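Local structure of TIGR00266 family protein (Pseudomonas aeruginosa, 1YOX) at residues V100-L105 and L156-A161; G109-C114 and K150-G155; V90-P95 and F119-Y124; L182-D187 and T219-S224; D190-L195 and T213-G218. The protein is of unknown function but belongs to the AIM24 family, named for mitochondrial biogenesis, and folds mainly into antiparallel beta-sheets. One frame throughout, in Å; residues are numbered along the deposited sequence.

Contact 1 of 5, residues V100-L105 and L156-A161; sequences VVAVDL and LVFVHA
Val101 and Val159 meet methyl to methyl on one face of a two-stranded antiparallel pairing. Their CG2 atoms are 3.4 Å apart, tighter than usual for two carbons, and the two side chains cross obliquely. In both valines CG2 stands between the backbone N and the carbonyl carbon, which turns the methyls toward each other. On the same face Val103 CB lies 4.1 Å from Val157 CG1. Leu105 comes over the end of this row. It crosses Val157 at about a right angle, and its CD2 is 3.9 Å from Val157 CG2.

The other face carries Ala102 and Phe158. Ala102 CB sits obliquely beside the ring, 3.7 Å from Phe158 CE2. Leu156 reaches across with CD2, which lies 3.8 Å from Asp104 CA. Asp104 OD1 accepts a hydrogen bond from Asp106 N.

Two hydrogen-bonded pairs hold the backbones. Val101 and Val159 bond in both directions, with Val101 N to Val159 O at 2.9 Å. Val103 and Val157 do the same. The valine face packs on Leu112 and Cys114 of the strand 111-115, and Phe158 lies edge-to-face with Tyr10 on the opposite face. The pair forms the edge of a six-stranded antiparallel sheet whose valine face packs on a second sheet, consistent with a beta fold of the cupin clan.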
# COMPACT_ATOMS: atom_id res chain seq x y z
N VAL C 100 10.66 -6.23 -0.99
CA VAL C 100 11.98 -6.23 -0.41
C VAL C 100 12.88 -6.96 -1.40
O VAL C 100 12.43 -7.87 -2.07
CB VAL C 100 11.94 -6.93 0.98
CG1 VAL C 100 13.31 -7.04 1.59
CG2 VAL C 100 10.97 -6.19 1.94
N VAL C 101 14.12 -6.52 -1.56
CA VAL C 101 15.09 -7.31 -2.32
C VAL C 101 16.36 -7.41 -1.52
O VAL C 101 16.83 -6.42 -0.92
CB VAL C 101 15.43 -6.73 -3.76
CG1 VAL C 101 14.41 -7.20 -4.82
CG2 VAL C 101 15.61 -5.25 -3.75
N ALA C 102 16.91 -8.63 -1.49
CA ALA C 102 18.21 -8.87 -0.89
C ALA C 102 19.21 -8.58 -1.97
O ALA C 102 19.02 -8.96 -3.11
CB ALA C 102 18.33 -10.32 -0.42
N VAL C 103 20.26 -7.86 -1.64
CA VAL C 103 21.31 -7.64 -2.61
C VAL C 103 22.60 -8.07 -1.94
O VAL C 103 22.98 -7.54 -0.89
CB VAL C 103 21.35 -6.17 -3.11
CG1 VAL C 103 22.53 -5.95 -4.07
CG2 VAL C 103 20.02 -5.76 -3.79
N ASP C 104 23.26 -9.08 -2.52
CA ASP C 104 24.58 -9.48 -2.03
C ASP C 104 25.56 -8.46 -2.53
O ASP C 104 25.64 -8.19 -3.73
CB ASP C 104 24.95 -10.89 -2.50
CG ASP C 104 26.16 -11.45 -1.75
OD1 ASP C 104 27.10 -10.69 -1.42
OD2 ASP C 104 26.17 -12.66 -1.49
N LEU C 105 26.29 -7.85 -1.62
CA LEU C 105 27.26 -6.87 -2.02
C LEU C 105 28.33 -7.51 -2.92
O LEU C 105 28.74 -6.90 -3.94
CB LEU C 105 27.83 -6.14 -0.79
CG LEU C 105 27.29 -4.73 -0.42
CD1 LEU C 105 25.95 -4.39 -1.06
CD2 LEU C 105 27.26 -4.48 1.08
N LEU C 156 25.26 -9.07 3.17
CA LEU C 156 23.90 -8.87 2.70
C LEU C 156 23.27 -7.56 3.14
O LEU C 156 23.38 -7.11 4.28
CB LEU C 156 23.01 -10.03 3.09
CG LEU C 156 23.29 -11.28 2.26
CD1 LEU C 156 22.67 -12.48 2.95
CD2 LEU C 156 22.76 -11.12 0.82
N VAL C 157 22.58 -6.99 2.18
CA VAL C 157 21.93 -5.69 2.28
C VAL C 157 20.49 -5.97 1.82
O VAL C 157 20.28 -6.83 0.97
CB VAL C 157 22.72 -4.70 1.39
CG1 VAL C 157 21.88 -4.00 0.38
CG2 VAL C 157 23.63 -3.78 2.24
N PHE C 158 19.51 -5.30 2.40
CA PHE C 158 18.12 -5.45 1.99
C PHE C 158 17.58 -4.04 1.76
O PHE C 158 17.73 -3.14 2.61
CB PHE C 158 17.30 -6.18 3.06
CG PHE C 158 17.87 -7.52 3.44
CD1 PHE C 158 18.93 -7.60 4.34
CD2 PHE C 158 17.37 -8.69 2.86
CE1 PHE C 158 19.49 -8.84 4.67
CE2 PHE C 158 17.91 -9.95 3.20
CZ PHE C 158 18.97 -10.02 4.11
N VAL C 159 17.00 -3.85 0.58
CA VAL C 159 16.51 -2.55 0.21
C VAL C 159 15.03 -2.74 -0.14
O VAL C 159 14.62 -3.84 -0.50
CB VAL C 159 17.34 -1.87 -0.97
CG1 VAL C 159 18.81 -1.59 -0.56
CG2 VAL C 159 17.30 -2.67 -2.24
N HIS C 160 14.25 -1.67 -0.04
CA HIS C 160 12.82 -1.76 -0.28
C HIS C 160 12.38 -0.87 -1.46
O HIS C 160 12.79 0.28 -1.55
CB HIS C 160 12.11 -1.36 1.02
CG HIS C 160 10.64 -1.15 0.87
ND1 HIS C 160 9.72 -2.13 1.21
CD2 HIS C 160 9.92 -0.08 0.46
CE1 HIS C 160 8.50 -1.66 1.01
NE2 HIS C 160 8.59 -0.43 0.56
N ALA C 161 11.54 -1.41 -2.34
CA ALA C 161 10.95 -0.64 -3.46
C ALA C 161 9.44 -0.43 -3.29
O ALA C 161 8.69 -1.39 -3.25
CB ALA C 161 11.24 -1.32 -4.81

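Contact 2 of 5, residues G109-C114 and K150-G155; sequences GGRLFC and KLEGDG
Strands 111-114 and 150-152 run antiparallel, their axes 157° apart, with Leu112 and Leu151 as the hydrogen-bonded pair. They are neighbouring strands of an all-antiparallel sheet in a fold of the cupin clan. Leu112 N to Leu151 O is short at 2.6 Å, and Leu151 N returns the bond to Leu112 O. Past the strand ends Gly153 N still bonds to Gly110 O. Gly110 has a positive phi (82°) where the chain turns into the strand.

The leucines share one face with Cys114. Leu151 CD1 lies 3.9 Å from Cys114 CB and more loosely against Leu112 CD2. This face packs on Val157 and Val159 of the strand 156-162.

The other face is mixed. Phe113 and Lys150 lie side by side and point the same way, with Lys150 CB at 4.2 Å from Phe113 CE2, oblique to the ring. The Lys150 chain then extends away from the contact. Arg111 and Glu152 are also side by side, their guanidinium and carboxylate planes 61° apart. The stronger partner of the guanidinium is Asp187, which takes a salt bridge from NH2. Arg111 bends at chi3, and Glu152 OE1 meets it at the guanidinium edge, in a long salt bridge of 3.6 Å to Arg111 NH1.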
# COMPACT_ATOMS: atom_id res chain seq x y z
N GLY C 109 30.27 -5.83 -6.56
CA GLY C 109 31.54 -5.13 -6.38
C GLY C 109 31.81 -4.63 -4.98
O GLY C 109 32.84 -4.03 -4.72
N GLY C 110 30.89 -4.90 -4.06
CA GLY C 110 31.07 -4.49 -2.67
C GLY C 110 30.68 -3.06 -2.41
O GLY C 110 31.19 -2.44 -1.47
N ARG C 111 29.77 -2.52 -3.23
CA ARG C 111 29.23 -1.18 -3.02
C ARG C 111 27.84 -0.98 -3.65
O ARG C 111 27.63 -1.27 -4.83
CB ARG C 111 30.18 -0.11 -3.53
CG ARG C 111 29.81 1.32 -3.09
CD ARG C 111 31.03 2.21 -3.04
NE ARG C 111 31.71 2.25 -4.34
CZ ARG C 111 33.03 2.22 -4.50
NH1 ARG C 111 33.84 2.15 -3.45
NH2 ARG C 111 33.54 2.27 -5.73
N LEU C 112 26.90 -0.47 -2.87
CA LEU C 112 25.63 -0.11 -3.47
C LEU C 112 25.23 1.27 -3.02
O LEU C 112 25.54 1.68 -1.91
CB LEU C 112 24.54 -1.16 -3.19
CG LEU C 112 23.14 -1.03 -3.84
CD1 LEU C 112 23.13 -1.28 -5.34
CD2 LEU C 112 22.13 -1.95 -3.13
N PHE C 113 24.61 2.00 -3.94
CA PHE C 113 24.03 3.30 -3.67
C PHE C 113 22.53 3.15 -3.47
O PHE C 113 21.83 2.46 -4.23
CB PHE C 113 24.33 4.26 -4.81
CG PHE C 113 25.80 4.56 -4.94
CD1 PHE C 113 26.61 3.79 -5.78
CD2 PHE C 113 26.39 5.58 -4.18
CE1 PHE C 113 28.00 4.05 -5.88
CE2 PHE C 113 27.77 5.85 -4.29
CZ PHE C 113 28.57 5.09 -5.14
N CYS C 114 22.02 3.84 -2.46
CA CYS C 114 20.68 3.55 -2.00
C CYS C 114 19.99 4.80 -1.55
O CYS C 114 20.53 5.51 -0.72
CB CYS C 114 20.79 2.60 -0.80
SG CYS C 114 19.29 1.83 -0.49
N LYS C 150 25.69 5.27 0.74
CA LYS C 150 26.57 4.23 0.19
C LYS C 150 26.71 3.08 1.18
O LYS C 150 27.00 3.28 2.35
CB LYS C 150 27.95 4.75 -0.28
CG LYS C 150 28.77 5.53 0.74
CD LYS C 150 30.23 5.76 0.23
CE LYS C 150 31.02 6.66 1.21
NZ LYS C 150 32.21 7.35 0.59
N LEU C 151 26.46 1.89 0.66
CA LEU C 151 26.54 0.66 1.42
C LEU C 151 27.73 -0.09 0.83
O LEU C 151 27.74 -0.43 -0.37
CB LEU C 151 25.25 -0.16 1.29
CG LEU C 151 23.90 0.59 1.29
CD1 LEU C 151 22.74 -0.33 0.94
CD2 LEU C 151 23.65 1.28 2.63
N GLU C 152 28.75 -0.33 1.65
CA GLU C 152 29.90 -1.12 1.18
C GLU C 152 30.30 -2.27 2.12
O GLU C 152 30.11 -2.22 3.33
CB GLU C 152 31.09 -0.20 0.78
CG GLU C 152 31.33 1.02 1.68
CD GLU C 152 32.03 2.19 0.97
OE1 GLU C 152 32.08 2.23 -0.28
OE2 GLU C 152 32.54 3.08 1.69
N GLY C 153 30.88 -3.32 1.56
CA GLY C 153 31.28 -4.46 2.37
C GLY C 153 31.03 -5.70 1.58
O GLY C 153 30.80 -5.62 0.38
N ASP C 154 31.07 -6.86 2.24
CA ASP C 154 30.98 -8.13 1.55
C ASP C 154 29.75 -8.95 1.96
O ASP C 154 29.66 -10.16 1.66
CB ASP C 154 32.27 -8.94 1.73
CG ASP C 154 32.39 -9.57 3.12
OD1 ASP C 154 31.95 -8.93 4.10
OD2 ASP C 154 32.93 -10.72 3.22
N GLY C 155 28.80 -8.29 2.62
CA GLY C 155 27.65 -8.99 3.17
C GLY C 155 26.34 -8.69 2.48
O GLY C 155 26.29 -8.13 1.37

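Contact 3 of 5, residues V90-P95 and F119-Y124; sequences VAFAAP and FLCAAY
Phe92 faces Leu120 and Cys121 across the gap between two sheets of this cupin-clan fold. The strand 88-92 belongs to one sheet and 119-123 to the other. The two segments are not paired as strands and meet through apolar side-chain contacts.

Phe92 CB comes first. It lies 3.8 Å from Leu120 CD1, with Leu120 CG a little farther behind. The chi1 of Phe92 (-57°) sets CG anti to the carbonyl carbon, and the ring swings out along the Cys121 side chain. CD1 is the ring atom that touches, with Cys121 CB placed over one face. Phe92 also meets Phe80 edge-to-face and touches Val30 and Ala32 of the strand 29-32.

Leu120 and Cys121 can both point at the strand 88-92 because they form a classic beta bulge opposite Phe158. Leu120 CD1 also reaches past Phe92 to the backbone, 3.7 Å from Ala93 C and 3.8 Å from Ala94 N.

The sulfur contact is oblique. Cys121 SG is 4.6 Å from the centroid of the Phe92 ring and 48° off its normal, and its nearest ring atom is Phe92 CD1 at 3.7 Å.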
# COMPACT_ATOMS: atom_id res chain seq x y z
N VAL C 90 14.55 -11.64 13.97
CA VAL C 90 14.03 -10.27 13.99
C VAL C 90 13.52 -9.95 12.59
O VAL C 90 14.25 -10.16 11.63
CB VAL C 90 15.12 -9.21 14.27
CG1 VAL C 90 14.50 -7.90 14.73
CG2 VAL C 90 16.16 -9.69 15.23
N ALA C 91 12.32 -9.39 12.47
CA ALA C 91 11.77 -8.99 11.17
C ALA C 91 11.71 -7.44 10.97
O ALA C 91 11.53 -6.68 11.95
CB ALA C 91 10.39 -9.64 10.93
N PHE C 92 11.87 -7.01 9.72
CA PHE C 92 11.91 -5.60 9.33
C PHE C 92 11.04 -5.38 8.12
O PHE C 92 10.95 -6.27 7.28
CB PHE C 92 13.35 -5.15 9.00
CG PHE C 92 14.32 -5.37 10.12
CD1 PHE C 92 15.20 -6.45 10.09
CD2 PHE C 92 14.32 -4.52 11.23
CE1 PHE C 92 16.08 -6.68 11.11
CE2 PHE C 92 15.19 -4.73 12.28
CZ PHE C 92 16.09 -5.80 12.22
N ALA C 93 10.37 -4.22 8.08
CA ALA C 93 9.59 -3.75 6.90
C ALA C 93 9.64 -2.22 6.81
O ALA C 93 9.73 -1.50 7.83
CB ALA C 93 8.16 -4.20 6.98
N ALA C 94 9.61 -1.71 5.57
CA ALA C 94 9.56 -0.26 5.34
C ALA C 94 8.16 0.29 5.71
O ALA C 94 7.19 -0.47 5.77
CB ALA C 94 9.90 0.05 3.90
N PRO C 95 8.05 1.61 5.96
CA PRO C 95 6.75 2.18 6.35
C PRO C 95 5.85 2.60 5.19
O PRO C 95 5.00 3.48 5.37
CB PRO C 95 7.13 3.37 7.22
CG PRO C 95 8.54 3.77 6.76
CD PRO C 95 9.12 2.64 5.95
N PHE C 119 16.66 2.10 2.11
CA PHE C 119 17.41 1.22 2.99
C PHE C 119 16.50 0.51 4.02
O PHE C 119 15.75 1.16 4.74
CB PHE C 119 18.57 1.96 3.69
CG PHE C 119 19.32 1.10 4.67
CD1 PHE C 119 20.26 0.17 4.22
CD2 PHE C 119 19.04 1.16 6.04
CE1 PHE C 119 20.96 -0.66 5.14
CE2 PHE C 119 19.73 0.32 6.95
CZ PHE C 119 20.69 -0.57 6.50
N LEU C 120 16.56 -0.81 4.08
CA LEU C 120 15.79 -1.58 5.08
C LEU C 120 16.67 -2.16 6.21
O LEU C 120 16.47 -1.83 7.39
CB LEU C 120 14.95 -2.68 4.42
CG LEU C 120 14.04 -3.47 5.36
CD1 LEU C 120 13.25 -2.49 6.26
CD2 LEU C 120 13.11 -4.37 4.57
N CYS C 121 17.59 -3.05 5.87
CA CYS C 121 18.59 -3.50 6.85
C CYS C 121 19.81 -4.12 6.19
O CYS C 121 19.81 -4.38 4.97
CB CYS C 121 18.00 -4.49 7.87
SG CYS C 121 17.30 -5.88 7.07
N ALA C 122 20.84 -4.34 6.99
CA ALA C 122 22.07 -4.94 6.50
C ALA C 122 22.78 -5.73 7.59
O ALA C 122 22.62 -5.49 8.80
CB ALA C 122 22.96 -3.88 5.99
N ALA C 123 23.60 -6.68 7.12
CA ALA C 123 24.49 -7.46 7.96
C ALA C 123 25.46 -6.54 8.68
O ALA C 123 25.96 -5.56 8.10
CB ALA C 123 25.25 -8.45 7.09
N TYR C 124 25.70 -6.84 9.96
CA TYR C 124 26.78 -6.19 10.69
C TYR C 124 28.06 -6.28 9.85
O TYR C 124 28.31 -7.31 9.21
CB TYR C 124 26.97 -6.80 12.08
CG TYR C 124 27.96 -6.01 12.91
CD1 TYR C 124 27.75 -4.66 13.18
CD2 TYR C 124 29.15 -6.60 13.37
CE1 TYR C 124 28.68 -3.90 13.91
CE2 TYR C 124 30.10 -5.85 14.10
CZ TYR C 124 29.85 -4.50 14.37
OH TYR C 124 30.74 -3.73 15.09

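Contact 4 of 5, residues L182-D187 and T219-S224; sequences LVAFTD and TVWLQS
Val183 and Ala184 both face Trp221, forming a classic beta bulge. Trp221 O receives two donors, Val183 N at 2.8 Å and Ala184 N at 3.1 Å. The register shifts by one residue here. Trp221 N bonds back to Ala184 O.

The extra residue makes a bump. Val183 points toward the partner strand, and its CG2 presses on Gln223 CB at 3.4 Å. Ala184 is the hollow. Trp221 CD1 lies 3.6 Å from Ala184 CB, so the indole packs close over the alanine. The indole's edge also lies against Ala184 O, which is in the ring plane. Thr219 CG2 covers one indole face near the rim. Trp221 NE1 is buried with no partner in the model.

On the other face Leu182 is the projecting side chain. Its CG is anti to the backbone N (chi1 -166°), and Leu182 CD1 rests in the notch formed by Val220 CG1 (3.5 Å) and Leu222 CD2 (3.7 Å). The side chain crosses that of Val220 at about a right angle. Phe185 sends its ring away from the contact, while its CA and CB stay by Thr219 O.

Thr186 closes the far end. Thr219 N donates to Thr186 OG1 at 3.0 Å, and Thr186 N bonds to Thr219 O.

The pair lies within a six-stranded sheet, with 111-115 beside 182-185 and 165-169 beside 219-223. Leu182 and Val220 pack on Leu214 of the strand 210-216. Beyond the strand end, Ser224 O accepts a bond from Asn38 of a neighbouring subunit.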
# COMPACT_ATOMS: atom_id res chain seq x y z
N LEU C 182 14.06 6.56 -7.83
CA LEU C 182 15.33 5.83 -7.73
C LEU C 182 15.52 5.10 -6.40
O LEU C 182 15.73 5.73 -5.37
CB LEU C 182 16.50 6.79 -7.98
CG LEU C 182 17.92 6.22 -8.24
CD1 LEU C 182 17.92 5.22 -9.35
CD2 LEU C 182 18.92 7.36 -8.55
N VAL C 183 15.49 3.79 -6.43
CA VAL C 183 15.79 2.97 -5.26
C VAL C 183 17.29 2.85 -4.99
O VAL C 183 17.78 3.34 -3.96
CB VAL C 183 15.18 1.55 -5.39
CG1 VAL C 183 15.46 0.71 -4.13
CG2 VAL C 183 13.70 1.65 -5.64
N ALA C 184 17.99 2.18 -5.91
CA ALA C 184 19.39 1.78 -5.77
C ALA C 184 20.09 1.73 -7.14
O ALA C 184 19.42 1.58 -8.18
CB ALA C 184 19.48 0.40 -5.08
N PHE C 185 21.42 1.86 -7.12
CA PHE C 185 22.26 1.64 -8.31
C PHE C 185 23.71 1.28 -7.96
O PHE C 185 24.24 1.67 -6.91
CB PHE C 185 22.22 2.84 -9.28
CG PHE C 185 22.70 4.14 -8.68
CD1 PHE C 185 24.03 4.53 -8.80
CD2 PHE C 185 21.82 4.97 -8.01
CE1 PHE C 185 24.48 5.73 -8.25
CE2 PHE C 185 22.27 6.16 -7.45
CZ PHE C 185 23.61 6.54 -7.58
N THR C 186 24.33 0.54 -8.87
CA THR C 186 25.70 0.05 -8.75
C THR C 186 26.65 1.15 -9.20
O THR C 186 26.21 2.22 -9.63
CB THR C 186 25.90 -1.16 -9.69
OG1 THR C 186 25.56 -0.78 -11.04
CG2 THR C 186 24.99 -2.32 -9.29
N ASP C 187 27.95 0.89 -9.11
CA ASP C 187 28.98 1.77 -9.68
C ASP C 187 28.87 1.78 -11.21
O ASP C 187 28.23 0.90 -11.78
CB ASP C 187 30.38 1.29 -9.28
CG ASP C 187 30.82 1.82 -7.93
OD1 ASP C 187 30.90 3.06 -7.75
OD2 ASP C 187 31.12 0.98 -7.04
N THR C 219 23.50 -1.67 -13.06
CA THR C 219 22.13 -2.01 -12.70
C THR C 219 21.50 -0.83 -11.99
O THR C 219 22.13 -0.16 -11.18
CB THR C 219 22.10 -3.24 -11.78
OG1 THR C 219 23.02 -4.21 -12.28
CG2 THR C 219 20.71 -3.87 -11.74
N VAL C 220 20.26 -0.56 -12.36
CA VAL C 220 19.45 0.40 -11.64
C VAL C 220 18.26 -0.32 -11.05
O VAL C 220 17.64 -1.18 -11.70
CB VAL C 220 18.88 1.52 -12.56
CG1 VAL C 220 18.24 2.59 -11.69
CG2 VAL C 220 19.97 2.14 -13.41
N TRP C 221 17.93 0.09 -9.82
CA TRP C 221 16.69 -0.36 -9.17
C TRP C 221 15.72 0.81 -8.98
O TRP C 221 16.04 1.80 -8.33
CB TRP C 221 17.03 -1.07 -7.87
CG TRP C 221 18.34 -1.85 -7.95
CD1 TRP C 221 19.60 -1.34 -8.23
CD2 TRP C 221 18.51 -3.23 -7.77
NE1 TRP C 221 20.54 -2.34 -8.23
CE2 TRP C 221 19.90 -3.51 -7.95
CE3 TRP C 221 17.63 -4.28 -7.49
CZ2 TRP C 221 20.41 -4.79 -7.84
CZ3 TRP C 221 18.15 -5.56 -7.38
CH2 TRP C 221 19.53 -5.81 -7.55
N LEU C 222 14.54 0.69 -9.58
CA LEU C 222 13.55 1.75 -9.56
C LEU C 222 12.26 1.28 -8.89
O LEU C 222 11.99 0.10 -8.82
CB LEU C 222 13.26 2.23 -10.99
CG LEU C 222 14.43 2.76 -11.82
CD1 LEU C 222 14.02 2.97 -13.26
CD2 LEU C 222 15.00 4.04 -11.22
N GLN C 223 11.46 2.23 -8.40
CA GLN C 223 10.24 1.90 -7.69
C GLN C 223 9.11 2.70 -8.29
O GLN C 223 9.28 3.89 -8.60
CB GLN C 223 10.40 2.22 -6.19
CG GLN C 223 10.47 3.71 -5.79
CD GLN C 223 11.09 3.94 -4.43
OE1 GLN C 223 12.07 4.68 -4.28
NE2 GLN C 223 10.57 3.26 -3.42
N SER C 224 7.96 2.04 -8.49
CA SER C 224 6.80 2.70 -9.06
C SER C 224 6.07 3.66 -8.12
O SER C 224 5.41 4.59 -8.58
CB SER C 224 5.79 1.66 -9.57
OG SER C 224 5.26 0.90 -8.50

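Contact 5 of 5, residues D190-L195 and T213-G218; sequences DYDVQL and TLKGSG
Asp190 and Lys215 lie side by side on one face of an antiparallel pairing and point the same way. The charged contacts are all here. Lys215 NZ forms a salt bridge with Asp190 OD1 at 3.5 Å and a long one with Asp192 OD2 at 3.7 Å. One ammonium therefore serves two carboxylates. The lysine chain bends at chi3 (77°) and chi4 (50°), which brings NZ back toward the two aspartates. A water donates to Asp192 OD2 and accepts a weak bond from Lys215 NZ, and so closes the network. Asp192 OD1 takes a hydrogen bond from Gln194 NE2 of its own strand. The paired charges probably stabilise each other at this exposed face.

The backbone bonds are regular. Asp190 and Lys215 bond in both directions, with Asp190 N to Lys215 O at 2.9 Å. Asp192 and Thr213 form the next such pair, with Thr213 N to Asp192 O at 3.0 Å. Between these pairs Tyr191 CA approaches Thr213 O at 3.1 Å, a CA-H...O contact.

The main apolar contact is on the other face. Leu214 CD2 lies 3.5 Å from Tyr191 CB, at the root of the side chain, and the tyrosine ring leads away to meet that of Phe185.

The contact joins strands 189-195 and 210-216 of a small three-stranded antiparallel sheet. The strand 210-216 is the middle one, with 173-178 on its other side, where Thr174 touches Thr213 and Lys215.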
# COMPACT_ATOMS: atom_id res chain seq x y z
N ASP C 190 26.36 7.30 -13.64
CA ASP C 190 26.42 8.71 -13.27
C ASP C 190 24.99 9.25 -13.10
O ASP C 190 24.08 8.87 -13.85
CB ASP C 190 27.15 9.50 -14.35
CG ASP C 190 27.69 10.82 -13.85
OD1 ASP C 190 26.99 11.88 -14.02
OD2 ASP C 190 28.83 10.79 -13.31
N TYR C 191 24.81 10.14 -12.14
CA TYR C 191 23.50 10.67 -11.81
C TYR C 191 23.62 12.17 -11.54
O TYR C 191 24.61 12.65 -10.99
CB TYR C 191 22.91 9.97 -10.56
CG TYR C 191 23.76 10.16 -9.30
CD1 TYR C 191 23.43 11.13 -8.35
CD2 TYR C 191 24.92 9.40 -9.10
CE1 TYR C 191 24.23 11.33 -7.22
CE2 TYR C 191 25.72 9.58 -7.97
CZ TYR C 191 25.37 10.55 -7.04
OH TYR C 191 26.17 10.73 -5.91
N ASP C 192 22.59 12.91 -11.93
CA ASP C 192 22.40 14.24 -11.38
C ASP C 192 20.96 14.67 -11.51
O ASP C 192 20.24 14.23 -12.41
CB ASP C 192 23.38 15.27 -11.96
CG ASP C 192 23.00 15.73 -13.34
OD1 ASP C 192 22.64 16.93 -13.48
OD2 ASP C 192 23.04 14.89 -14.28
N VAL C 193 20.57 15.53 -10.58
CA VAL C 193 19.20 15.93 -10.37
C VAL C 193 19.01 17.34 -10.92
O VAL C 193 19.78 18.24 -10.61
CB VAL C 193 18.86 15.94 -8.86
CG1 VAL C 193 17.42 16.37 -8.61
CG2 VAL C 193 19.13 14.56 -8.24
N GLN C 194 17.98 17.51 -11.74
CA GLN C 194 17.62 18.81 -12.26
C GLN C 194 16.15 19.10 -11.99
O GLN C 194 15.33 18.19 -11.96
CB GLN C 194 17.89 18.88 -13.76
CG GLN C 194 19.37 18.90 -14.14
CD GLN C 194 20.17 19.95 -13.36
OE1 GLN C 194 19.88 21.15 -13.45
NE2 GLN C 194 21.17 19.51 -12.61
N LEU C 195 15.83 20.36 -11.79
CA LEU C 195 14.44 20.79 -11.90
C LEU C 195 14.18 20.90 -13.39
O LEU C 195 14.83 21.70 -14.06
CB LEU C 195 14.24 22.15 -11.25
CG LEU C 195 12.94 22.56 -10.55
CD1 LEU C 195 12.74 24.03 -10.87
CD2 LEU C 195 11.70 21.76 -10.91
N THR C 213 18.94 12.14 -14.11
CA THR C 213 19.49 11.54 -15.31
C THR C 213 20.60 10.59 -14.94
O THR C 213 21.58 10.98 -14.27
CB THR C 213 20.03 12.58 -16.27
OG1 THR C 213 18.99 13.52 -16.57
CG2 THR C 213 20.51 11.94 -17.58
N LEU C 214 20.42 9.34 -15.36
CA LEU C 214 21.39 8.27 -15.17
C LEU C 214 22.11 7.96 -16.47
O LEU C 214 21.48 7.83 -17.52
CB LEU C 214 20.68 7.01 -14.66
CG LEU C 214 20.05 7.09 -13.26
CD1 LEU C 214 19.49 5.75 -12.85
CD2 LEU C 214 21.06 7.54 -12.25
N LYS C 215 23.42 7.79 -16.42
CA LYS C 215 24.17 7.46 -17.64
C LYS C 215 25.37 6.57 -17.35
O LYS C 215 26.18 6.87 -16.48
CB LYS C 215 24.58 8.74 -18.39
CG LYS C 215 25.60 9.61 -17.65
CD LYS C 215 25.64 11.07 -18.18
CE LYS C 215 24.44 11.93 -17.69
NZ LYS C 215 24.20 11.90 -16.19
N GLY C 216 25.49 5.46 -18.10
CA GLY C 216 26.64 4.57 -17.94
C GLY C 216 26.37 3.08 -17.91
O GLY C 216 25.60 2.54 -18.70
N SER C 217 27.00 2.41 -16.95
CA SER C 217 27.12 0.96 -16.90
C SER C 217 25.92 0.13 -16.44
O SER C 217 25.10 -0.33 -17.25
CB SER C 217 28.29 0.59 -15.98
OG SER C 217 27.89 0.69 -14.62
N GLY C 218 25.86 -0.05 -15.12
CA GLY C 218 25.35 -1.25 -14.51
C GLY C 218 23.87 -1.46 -14.32
O GLY C 218 23.11 -1.49 -15.28
O HOH W 1 22.58 14.70 -17.24

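How the contacts relate
Contacts 1, 3 and 4 are buried, contact 2 is partly buried, and contact 5 lies at the surface, its centre about 18 Å from that of the chain. Contact 1 lies in a six-stranded sheet that one side of contact 3 also reaches; 119-123 and 156-162 are neighbours in it. Contacts 2 and 4 share another, joined by Phe113 O to Phe185 N and by the salt bridge of Arg111 with Asp187. The two sheets face each other through Val159 and Cys114. Contact 3 differs in packing one sheet against another without pairing strands, while the others pair strands. Chemistry follows depth: apolar side chains inside, a mixed face in contact 2, and a charge network in contact 5.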